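Local atomic coordinates of genome polyprotein (Chicken sicinivirus JSY, PDB entry 6QWT), a protein that probably copies the viral RNA genome, being the RNA-dependent RNA polymerase (3Dpol) that forms the C-terminal part of the polyprotein. Residues E252-I257 against A267-V272; A144-P149 against G186-G191. One frame throughout, in Å; residues are numbered along the deposited sequence.

Interaction 1: residues E252-I257 against A267-V272; sequences ELAKII and AVQKYV
Ala254 and Val268 bring two helices close together: their CA atoms are 5.6 Å apart. Val268 splits its work between its two methyls. CG2 of Val268 presses on the methyl of Ala254 (CG2 to CB 3.5 Å) and reaches almost as near the backbone, with Val268 CG2 3.6 Å from Ala254 CA. Val268 CG1, anti to the carbonyl carbon (chi1 -82°), lies 4.1 Å from Ile257 CD1. The Ile257 and Val268 side chains run alongside one another, pointing opposite ways.

Helix 243-256 and helix 267-276 belong to the polymerase catalytic region, between the DYSNFD sequence of motif A and the GGNPSG sequence of motif B. Ile257 is where the chain leaves the first helix, and the linker that follows carries it to the second.

The other kind of contact is polar group on methyl. Gln269 is bent at chi2 (108°), which swings its amide over Ala254, and the methyl sits over the amide face: Ala254 CB is 3.4 Å from Gln269 NE2 and 3.6 Å from Gln269 OE1. No hydrogen bond crosses between the segments. Phe190 touches both Ile257 and Val272, all three buried. Elsewhere on its helix Glu252 packs on helix 70-81 and forms a salt bridge with Lys75.

Interaction 2: residues A144-P149 against G186-G191; sequences ACLHNP and GRMLFG
Leu146 reaches from the last turn of helix 136-147 to the end of helix 180-189 and divides its two methyls between Met188 and Leu189. Those three buried residues make the whole contact. The backbones stay well apart, the nearest CA atoms being those of Leu146 and Gly186 at 8.4 Å, and the side chains span the gap.

The CB of Leu146 does not head straight for the other helix; the branched end does the reaching. Leu146 CD1 lies 3.7 Å from Met188 CE, with the sulfur SD of Met188 slightly farther away. A bend at the last torsion of the methionine (chi3 70°) sets the direction of that terminal methyl, and the methionine side chain lies roughly perpendicular to the leucine. CD2 serves Leu189 in another way: it rests on the fork of that leucine, with Leu146 CD2 3.9 Å from Leu189 CG and 4.0 Å from Leu189 CD2. Here the two leucine side chains pass alongside, pointing opposite ways.

In the chain, the two helices come just before strand 152-157 and just after strand 174-177, in what is probably the fingers part of the polymerase. Leu146 also touches Ala185, about one turn before Leu189 on helix 180-189. Met188 continues onto Met91 and Ala94 of helix 91-96, and Leu189 onto Ala267 and Tyr271 of helix 267-276, so the leucine-methionine cluster joins several helices.

Everything that meets across the two segments is aliphatic carbon or thioether sulfur, without a hydrogen bond or a charge. Such a contact has no directional bond to fix it, so it probably rests on the fit of the methyls and their removal from water.

Overall arrangement
From the N terminus, interaction 2 comes first: its second segment returns to helix 136-147 after 36 residues that include strands 152-157 and 174-177, closing a loop through the mixed sheet. Interaction 1 opens later and spans a short linker of nine residues, so the two stand in series, neither nesting nor crossing. Helix 180-189 and the residues after it join them. Phe190 CE2 approaches Tyr271 CD2 to 3.4 Å, and Leu189 O lies 3.5 Å from Ile257 CG2. Pro149 CG is likewise 3.4 Å from Lys270 O. The centres of interactions 1 and 2 are about 10 Å apart. Together they tie the motif A to motif B region to the earlier helices.

Interaction 1: residues E252-I257 against A267-V272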
ATOM      1  N   GLU A 252       9.259  -2.148  20.441  1.00 20.68           N
ATOM      2  CA  GLU A 252       9.066  -0.728  20.718  1.00 24.70           C
ATOM      3  C   GLU A 252       7.593  -0.412  20.936  1.00 25.45           C
ATOM      4  O   GLU A 252       7.227   0.272  21.898  1.00 26.07           O
ATOM      5  CB  GLU A 252       9.626   0.120  19.574  1.00 24.44           C
ATOM      6  CG  GLU A 252      11.119  -0.029  19.337  1.00 29.57           C
ATOM      7  CD  GLU A 252      11.963   0.524  20.473  1.00 38.69           C
ATOM      8  OE1 GLU A 252      13.083   0.010  20.685  1.00 36.66           O
ATOM      9  OE2 GLU A 252      11.508   1.468  21.156  1.00 38.81           O
ATOM     10  N   LEU A 253       6.730  -0.900  20.041  1.00 20.56           N
ATOM     11  CA  LEU A 253       5.302  -0.642  20.171  1.00 23.39           C
ATOM     12  C   LEU A 253       4.727  -1.287  21.426  1.00 25.51           C
ATOM     13  O   LEU A 253       3.740  -0.792  21.980  1.00 26.32           O
ATOM     14  CB  LEU A 253       4.567  -1.143  18.929  1.00 23.21           C
ATOM     15  CG  LEU A 253       4.898  -0.426  17.621  1.00 23.12           C
ATOM     16  CD1 LEU A 253       4.141  -1.062  16.466  1.00 20.99           C
ATOM     17  CD2 LEU A 253       4.571   1.054  17.731  1.00 21.42           C
ATOM     18  N   ALA A 254       5.329  -2.387  21.885  1.00 23.29           N
ATOM     19  CA  ALA A 254       4.875  -3.020  23.121  1.00 29.01           C
ATOM     20  C   ALA A 254       4.989  -2.067  24.303  1.00 27.41           C
ATOM     21  O   ALA A 254       4.139  -2.079  25.203  1.00 29.10           O
ATOM     22  CB  ALA A 254       5.678  -4.294  23.391  1.00 25.86           C
ATOM     23  N   LYS A 255       6.030  -1.232  24.318  1.00 25.14           N
ATOM     24  CA  LYS A 255       6.223  -0.278  25.401  1.00 29.65           C
ATOM     25  C   LYS A 255       5.338   0.952  25.261  1.00 30.35           C
ATOM     26  O   LYS A 255       5.061   1.620  26.263  1.00 28.69           O
ATOM     27  CB  LYS A 255       7.695   0.137  25.474  1.00 23.88           C
ATOM     28  CG  LYS A 255       8.632  -1.019  25.822  1.00 30.03           C
ATOM     29  CD  LYS A 255      10.077  -0.568  25.955  1.00 27.25           C
ATOM     30  CE  LYS A 255      10.726  -0.434  24.591  1.00 37.73           C
ATOM     31  NZ  LYS A 255      12.093   0.154  24.666  1.00 42.41           N
ATOM     32  N   ILE A 256       4.876   1.248  24.048  1.00 28.56           N
ATOM     33  CA  ILE A 256       4.076   2.442  23.790  1.00 27.33           C
ATOM     34  C   ILE A 256       2.586   2.179  23.985  1.00 27.64           C
ATOM     35  O   ILE A 256       1.876   3.000  24.569  1.00 24.39           O
ATOM     36  CB  ILE A 256       4.376   2.954  22.367  1.00 27.34           C
ATOM     37  CG1 ILE A 256       5.808   3.485  22.278  1.00 28.94           C
ATOM     38  CG2 ILE A 256       3.375   4.018  21.946  1.00 24.63           C
ATOM     39  CD1 ILE A 256       6.262   3.755  20.861  1.00 27.59           C
ATOM     40  N   ILE A 257       2.089   1.041  23.506  1.00 27.05           N
ATOM     41  CA  ILE A 257       0.654   0.768  23.501  1.00 26.50           C
ATOM     42  C   ILE A 257       0.239   0.236  24.867  1.00 26.55           C
ATOM     43  O   ILE A 257       0.769  -0.774  25.342  1.00 26.63           O
ATOM     44  CB  ILE A 257       0.285  -0.222  22.386  1.00 24.03           C
ATOM     45  CG1 ILE A 257       0.488   0.429  21.014  1.00 19.57           C
ATOM     46  CG2 ILE A 257      -1.153  -0.702  22.545  1.00 22.24           C
ATOM     47  CD1 ILE A 257       0.505  -0.553  19.869  1.00 23.85           C
ATOM     48  N   ALA A 267       0.262  -9.235  23.890  1.00 26.46           N
ATOM     49  CA  ALA A 267      -0.551  -9.341  22.683  1.00 25.45           C
ATOM     50  C   ALA A 267       0.052  -8.562  21.525  1.00 25.69           C
ATOM     51  O   ALA A 267      -0.110  -8.950  20.363  1.00 24.57           O
ATOM     52  CB  ALA A 267      -1.970  -8.850  22.960  1.00 19.92           C
ATOM     53  N   VAL A 268       0.746  -7.464  21.821  1.00 21.87           N
ATOM     54  CA  VAL A 268       1.358  -6.656  20.774  1.00 23.45           C
ATOM     55  C   VAL A 268       2.430  -7.457  20.039  1.00 25.35           C
ATOM     56  O   VAL A 268       2.398  -7.590  18.809  1.00 20.70           O
ATOM     57  CB  VAL A 268       1.918  -5.359  21.383  1.00 25.82           C
ATOM     58  CG1 VAL A 268       0.804  -4.334  21.537  1.00 22.79           C
ATOM     59  CG2 VAL A 268       2.512  -5.663  22.748  1.00 34.46           C
ATOM     60  N   GLN A 269       3.390  -8.015  20.784  1.00 22.62           N
ATOM     61  CA  GLN A 269       4.445  -8.806  20.156  1.00 27.67           C
ATOM     62  C   GLN A 269       3.879 -10.035  19.457  1.00 28.02           C
ATOM     63  O   GLN A 269       4.348 -10.417  18.378  1.00 27.98           O
ATOM     64  CB  GLN A 269       5.484  -9.224  21.197  1.00 29.83           C
ATOM     65  CG  GLN A 269       6.316  -8.080  21.750  1.00 27.79           C
ATOM     66  CD  GLN A 269       5.940  -7.736  23.178  1.00 34.82           C
ATOM     67  OE1 GLN A 269       4.763  -7.770  23.549  1.00 36.50           O
ATOM     68  NE2 GLN A 269       6.938  -7.399  23.987  1.00 27.03           N
ATOM     69  N   LYS A 270       2.865 -10.669  20.055  1.00 21.23           N
ATOM     70  CA  LYS A 270       2.302 -11.877  19.462  1.00 26.59           C
ATOM     71  C   LYS A 270       1.561 -11.570  18.167  1.00 24.66           C
ATOM     72  O   LYS A 270       1.620 -12.354  17.213  1.00 29.34           O
ATOM     73  CB  LYS A 270       1.383 -12.574  20.465  1.00 31.68           C
ATOM     74  CG  LYS A 270       2.129 -13.281  21.595  1.00 33.58           C
ATOM     75  CD  LYS A 270       2.465 -14.719  21.225  1.00 43.93           C
ATOM     76  CE  LYS A 270       3.429 -15.350  22.224  1.00 49.91           C
ATOM     77  NZ  LYS A 270       4.840 -15.328  21.742  1.00 52.13           N
ATOM     78  N   TYR A 271       0.865 -10.432  18.100  1.00 25.99           N
ATOM     79  CA  TYR A 271       0.188 -10.084  16.855  1.00 25.46           C
ATOM     80  C   TYR A 271       1.190  -9.741  15.761  1.00 23.28           C
ATOM     81  O   TYR A 271       0.992 -10.100  14.595  1.00 24.37           O
ATOM     82  CB  TYR A 271      -0.784  -8.925  17.066  1.00 22.06           C
ATOM     83  CG  TYR A 271      -1.737  -8.746  15.901  1.00 25.44           C
ATOM     84  CD1 TYR A 271      -2.998  -9.329  15.914  1.00 22.77           C
ATOM     85  CD2 TYR A 271      -1.366  -8.014  14.778  1.00 23.41           C
ATOM     86  CE1 TYR A 271      -3.869  -9.176  14.845  1.00 23.84           C
ATOM     87  CE2 TYR A 271      -2.224  -7.859  13.707  1.00 21.12           C
ATOM     88  CZ  TYR A 271      -3.477  -8.439  13.745  1.00 24.91           C
ATOM     89  OH  TYR A 271      -4.338  -8.282  12.679  1.00 21.09           O
ATOM     90  N   VAL A 272       2.271  -9.042  16.113  1.00 22.98           N
ATOM     91  CA  VAL A 272       3.298  -8.748  15.121  1.00 22.82           C
ATOM     92  C   VAL A 272       3.967 -10.031  14.646  1.00 22.81           C
ATOM     93  O   VAL A 272       4.345 -10.148  13.473  1.00 23.42           O
ATOM     94  CB  VAL A 272       4.314  -7.738  15.693  1.00 20.35           C
ATOM     95  CG1 VAL A 272       5.455  -7.500  14.714  1.00 19.27           C
ATOM     96  CG2 VAL A 272       3.612  -6.428  16.021  1.00 21.69           C
TER

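Interaction 2: residues A144-P149 against G186-G191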
ATOM      1  N   ALA A 144     -10.778 -14.773  20.693  1.00 34.24           N
ATOM      2  CA  ALA A 144      -9.763 -15.820  20.605  1.00 32.73           C
ATOM      3  C   ALA A 144      -8.522 -15.338  19.872  1.00 32.30           C
ATOM      4  O   ALA A 144      -7.407 -15.776  20.183  1.00 33.27           O
ATOM      5  CB  ALA A 144     -10.339 -17.053  19.908  1.00 27.07           C
ATOM      6  N   CYS A 145      -8.692 -14.443  18.897  1.00 28.19           N
ATOM      7  CA  CYS A 145      -7.541 -13.906  18.180  1.00 31.19           C
ATOM      8  C   CYS A 145      -6.696 -13.008  19.074  1.00 32.60           C
ATOM      9  O   CYS A 145      -5.468 -12.975  18.938  1.00 32.57           O
ATOM     10  CB  CYS A 145      -8.003 -13.141  16.941  1.00 28.26           C
ATOM     11  SG  CYS A 145      -6.660 -12.668  15.836  1.00 29.76           S
ATOM     12  N   LEU A 146      -7.335 -12.280  19.993  1.00 30.81           N
ATOM     13  CA  LEU A 146      -6.588 -11.411  20.896  1.00 35.30           C
ATOM     14  C   LEU A 146      -5.716 -12.209  21.856  1.00 36.90           C
ATOM     15  O   LEU A 146      -4.678 -11.712  22.310  1.00 36.03           O
ATOM     16  CB  LEU A 146      -7.550 -10.512  21.668  1.00 29.81           C
ATOM     17  CG  LEU A 146      -8.219  -9.411  20.847  1.00 29.62           C
ATOM     18  CD1 LEU A 146      -9.350  -8.774  21.638  1.00 31.29           C
ATOM     19  CD2 LEU A 146      -7.193  -8.368  20.422  1.00 28.11           C
ATOM     20  N   HIS A 147      -6.110 -13.443  22.172  1.00 33.56           N
ATOM     21  CA  HIS A 147      -5.323 -14.293  23.054  1.00 38.05           C
ATOM     22  C   HIS A 147      -4.371 -15.214  22.303  1.00 34.50           C
ATOM     23  O   HIS A 147      -3.385 -15.677  22.889  1.00 32.57           O
ATOM     24  CB  HIS A 147      -6.250 -15.128  23.942  1.00 37.94           C
ATOM     25  CG  HIS A 147      -6.978 -14.322  24.972  1.00 47.36           C
ATOM     26  ND1 HIS A 147      -8.233 -13.794  24.755  1.00 49.59           N
ATOM     27  CD2 HIS A 147      -6.621 -13.941  26.222  1.00 42.98           C
ATOM     28  CE1 HIS A 147      -8.621 -13.129  25.828  1.00 50.95           C
ATOM     29  NE2 HIS A 147      -7.661 -13.201  26.733  1.00 48.38           N
ATOM     30  N   ASN A 148      -4.636 -15.480  21.030  1.00 32.04           N
ATOM     31  CA  ASN A 148      -3.811 -16.360  20.214  1.00 32.89           C
ATOM     32  C   ASN A 148      -4.036 -16.020  18.745  1.00 34.49           C
ATOM     33  O   ASN A 148      -4.933 -16.587  18.108  1.00 36.50           O
ATOM     34  CB  ASN A 148      -4.146 -17.825  20.497  1.00 36.51           C
ATOM     35  CG  ASN A 148      -3.421 -18.782  19.570  1.00 43.27           C
ATOM     36  OD1 ASN A 148      -2.259 -18.569  19.225  1.00 43.56           O
ATOM     37  ND2 ASN A 148      -4.108 -19.845  19.163  1.00 40.69           N
ATOM     38  N   PRO A 149      -3.262 -15.088  18.178  1.00 34.25           N
ATOM     39  CA  PRO A 149      -3.512 -14.667  16.792  1.00 31.38           C
ATOM     40  C   PRO A 149      -3.128 -15.735  15.776  1.00 31.27           C
ATOM     41  O   PRO A 149      -2.077 -15.645  15.133  1.00 31.67           O
ATOM     42  CB  PRO A 149      -2.648 -13.406  16.649  1.00 28.29           C
ATOM     43  CG  PRO A 149      -1.545 -13.594  17.645  1.00 27.53           C
ATOM     44  CD  PRO A 149      -2.145 -14.353  18.797  1.00 28.97           C
ATOM     45  N   GLY A 186      -6.705  -6.597  15.160  1.00 23.40           N
ATOM     46  CA  GLY A 186      -5.582  -5.726  14.854  1.00 23.05           C
ATOM     47  C   GLY A 186      -5.934  -4.256  14.978  1.00 26.32           C
ATOM     48  O   GLY A 186      -5.128  -3.454  15.457  1.00 24.30           O
ATOM     49  N   ARG A 187      -7.140  -3.880  14.544  1.00 24.99           N
ATOM     50  CA  ARG A 187      -7.593  -2.507  14.725  1.00 25.46           C
ATOM     51  C   ARG A 187      -7.841  -2.180  16.190  1.00 25.56           C
ATOM     52  O   ARG A 187      -7.843  -1.003  16.560  1.00 25.91           O
ATOM     53  CB  ARG A 187      -8.864  -2.252  13.910  1.00 27.95           C
ATOM     54  CG  ARG A 187      -8.679  -2.401  12.412  1.00 31.13           C
ATOM     55  CD  ARG A 187      -9.993  -2.222  11.669  1.00 29.09           C
ATOM     56  NE  ARG A 187      -9.974  -1.020  10.841  1.00 43.26           N
ATOM     57  CZ  ARG A 187     -10.765   0.030  11.028  1.00 39.41           C
ATOM     58  NH1 ARG A 187     -11.651   0.032  12.015  1.00 40.13           N
ATOM     59  NH2 ARG A 187     -10.670   1.081  10.227  1.00 42.59           N
ATOM     60  N   MET A 188      -8.056  -3.189  17.032  1.00 21.61           N
ATOM     61  CA  MET A 188      -8.155  -2.922  18.461  1.00 26.68           C
ATOM     62  C   MET A 188      -6.780  -2.644  19.053  1.00 25.11           C
ATOM     63  O   MET A 188      -6.569  -1.612  19.700  1.00 25.00           O
ATOM     64  CB  MET A 188      -8.832  -4.097  19.171  1.00 24.11           C
ATOM     65  CG  MET A 188     -10.326  -4.203  18.900  1.00 26.12           C
ATOM     66  SD  MET A 188     -11.045  -5.725  19.550  1.00 27.69           S
ATOM     67  CE  MET A 188     -10.952  -5.422  21.316  1.00 30.49           C
ATOM     68  N   LEU A 189      -5.820  -3.544  18.812  1.00 23.62           N
ATOM     69  CA  LEU A 189      -4.499  -3.423  19.424  1.00 24.35           C
ATOM     70  C   LEU A 189      -3.749  -2.199  18.914  1.00 23.50           C
ATOM     71  O   LEU A 189      -3.116  -1.481  19.697  1.00 20.19           O
ATOM     72  CB  LEU A 189      -3.679  -4.684  19.153  1.00 23.01           C
ATOM     73  CG  LEU A 189      -4.192  -5.999  19.735  1.00 24.86           C
ATOM     74  CD1 LEU A 189      -3.374  -7.165  19.198  1.00 25.63           C
ATOM     75  CD2 LEU A 189      -4.140  -5.955  21.251  1.00 26.88           C
ATOM     76  N   PHE A 190      -3.803  -1.950  17.606  1.00 20.62           N
ATOM     77  CA  PHE A 190      -3.010  -0.902  16.973  1.00 24.23           C
ATOM     78  C   PHE A 190      -3.845   0.292  16.525  1.00 24.54           C
ATOM     79  O   PHE A 190      -3.313   1.185  15.855  1.00 23.69           O
ATOM     80  CB  PHE A 190      -2.242  -1.480  15.782  1.00 22.31           C
ATOM     81  CG  PHE A 190      -1.352  -2.633  16.138  1.00 25.33           C
ATOM     82  CD1 PHE A 190      -0.089  -2.412  16.668  1.00 22.24           C
ATOM     83  CD2 PHE A 190      -1.775  -3.939  15.947  1.00 24.69           C
ATOM     84  CE1 PHE A 190       0.737  -3.473  17.002  1.00 23.36           C
ATOM     85  CE2 PHE A 190      -0.955  -5.004  16.278  1.00 24.64           C
ATOM     86  CZ  PHE A 190       0.302  -4.772  16.806  1.00 26.08           C
ATOM     87  N   GLY A 191      -5.131   0.336  16.882  1.00 20.63           N
ATOM     88  CA  GLY A 191      -5.980   1.429  16.431  1.00 23.83           C
ATOM     89  C   GLY A 191      -5.528   2.783  16.940  1.00 27.90           C
ATOM     90  O   GLY A 191      -5.644   3.790  16.238  1.00 24.21           O
TER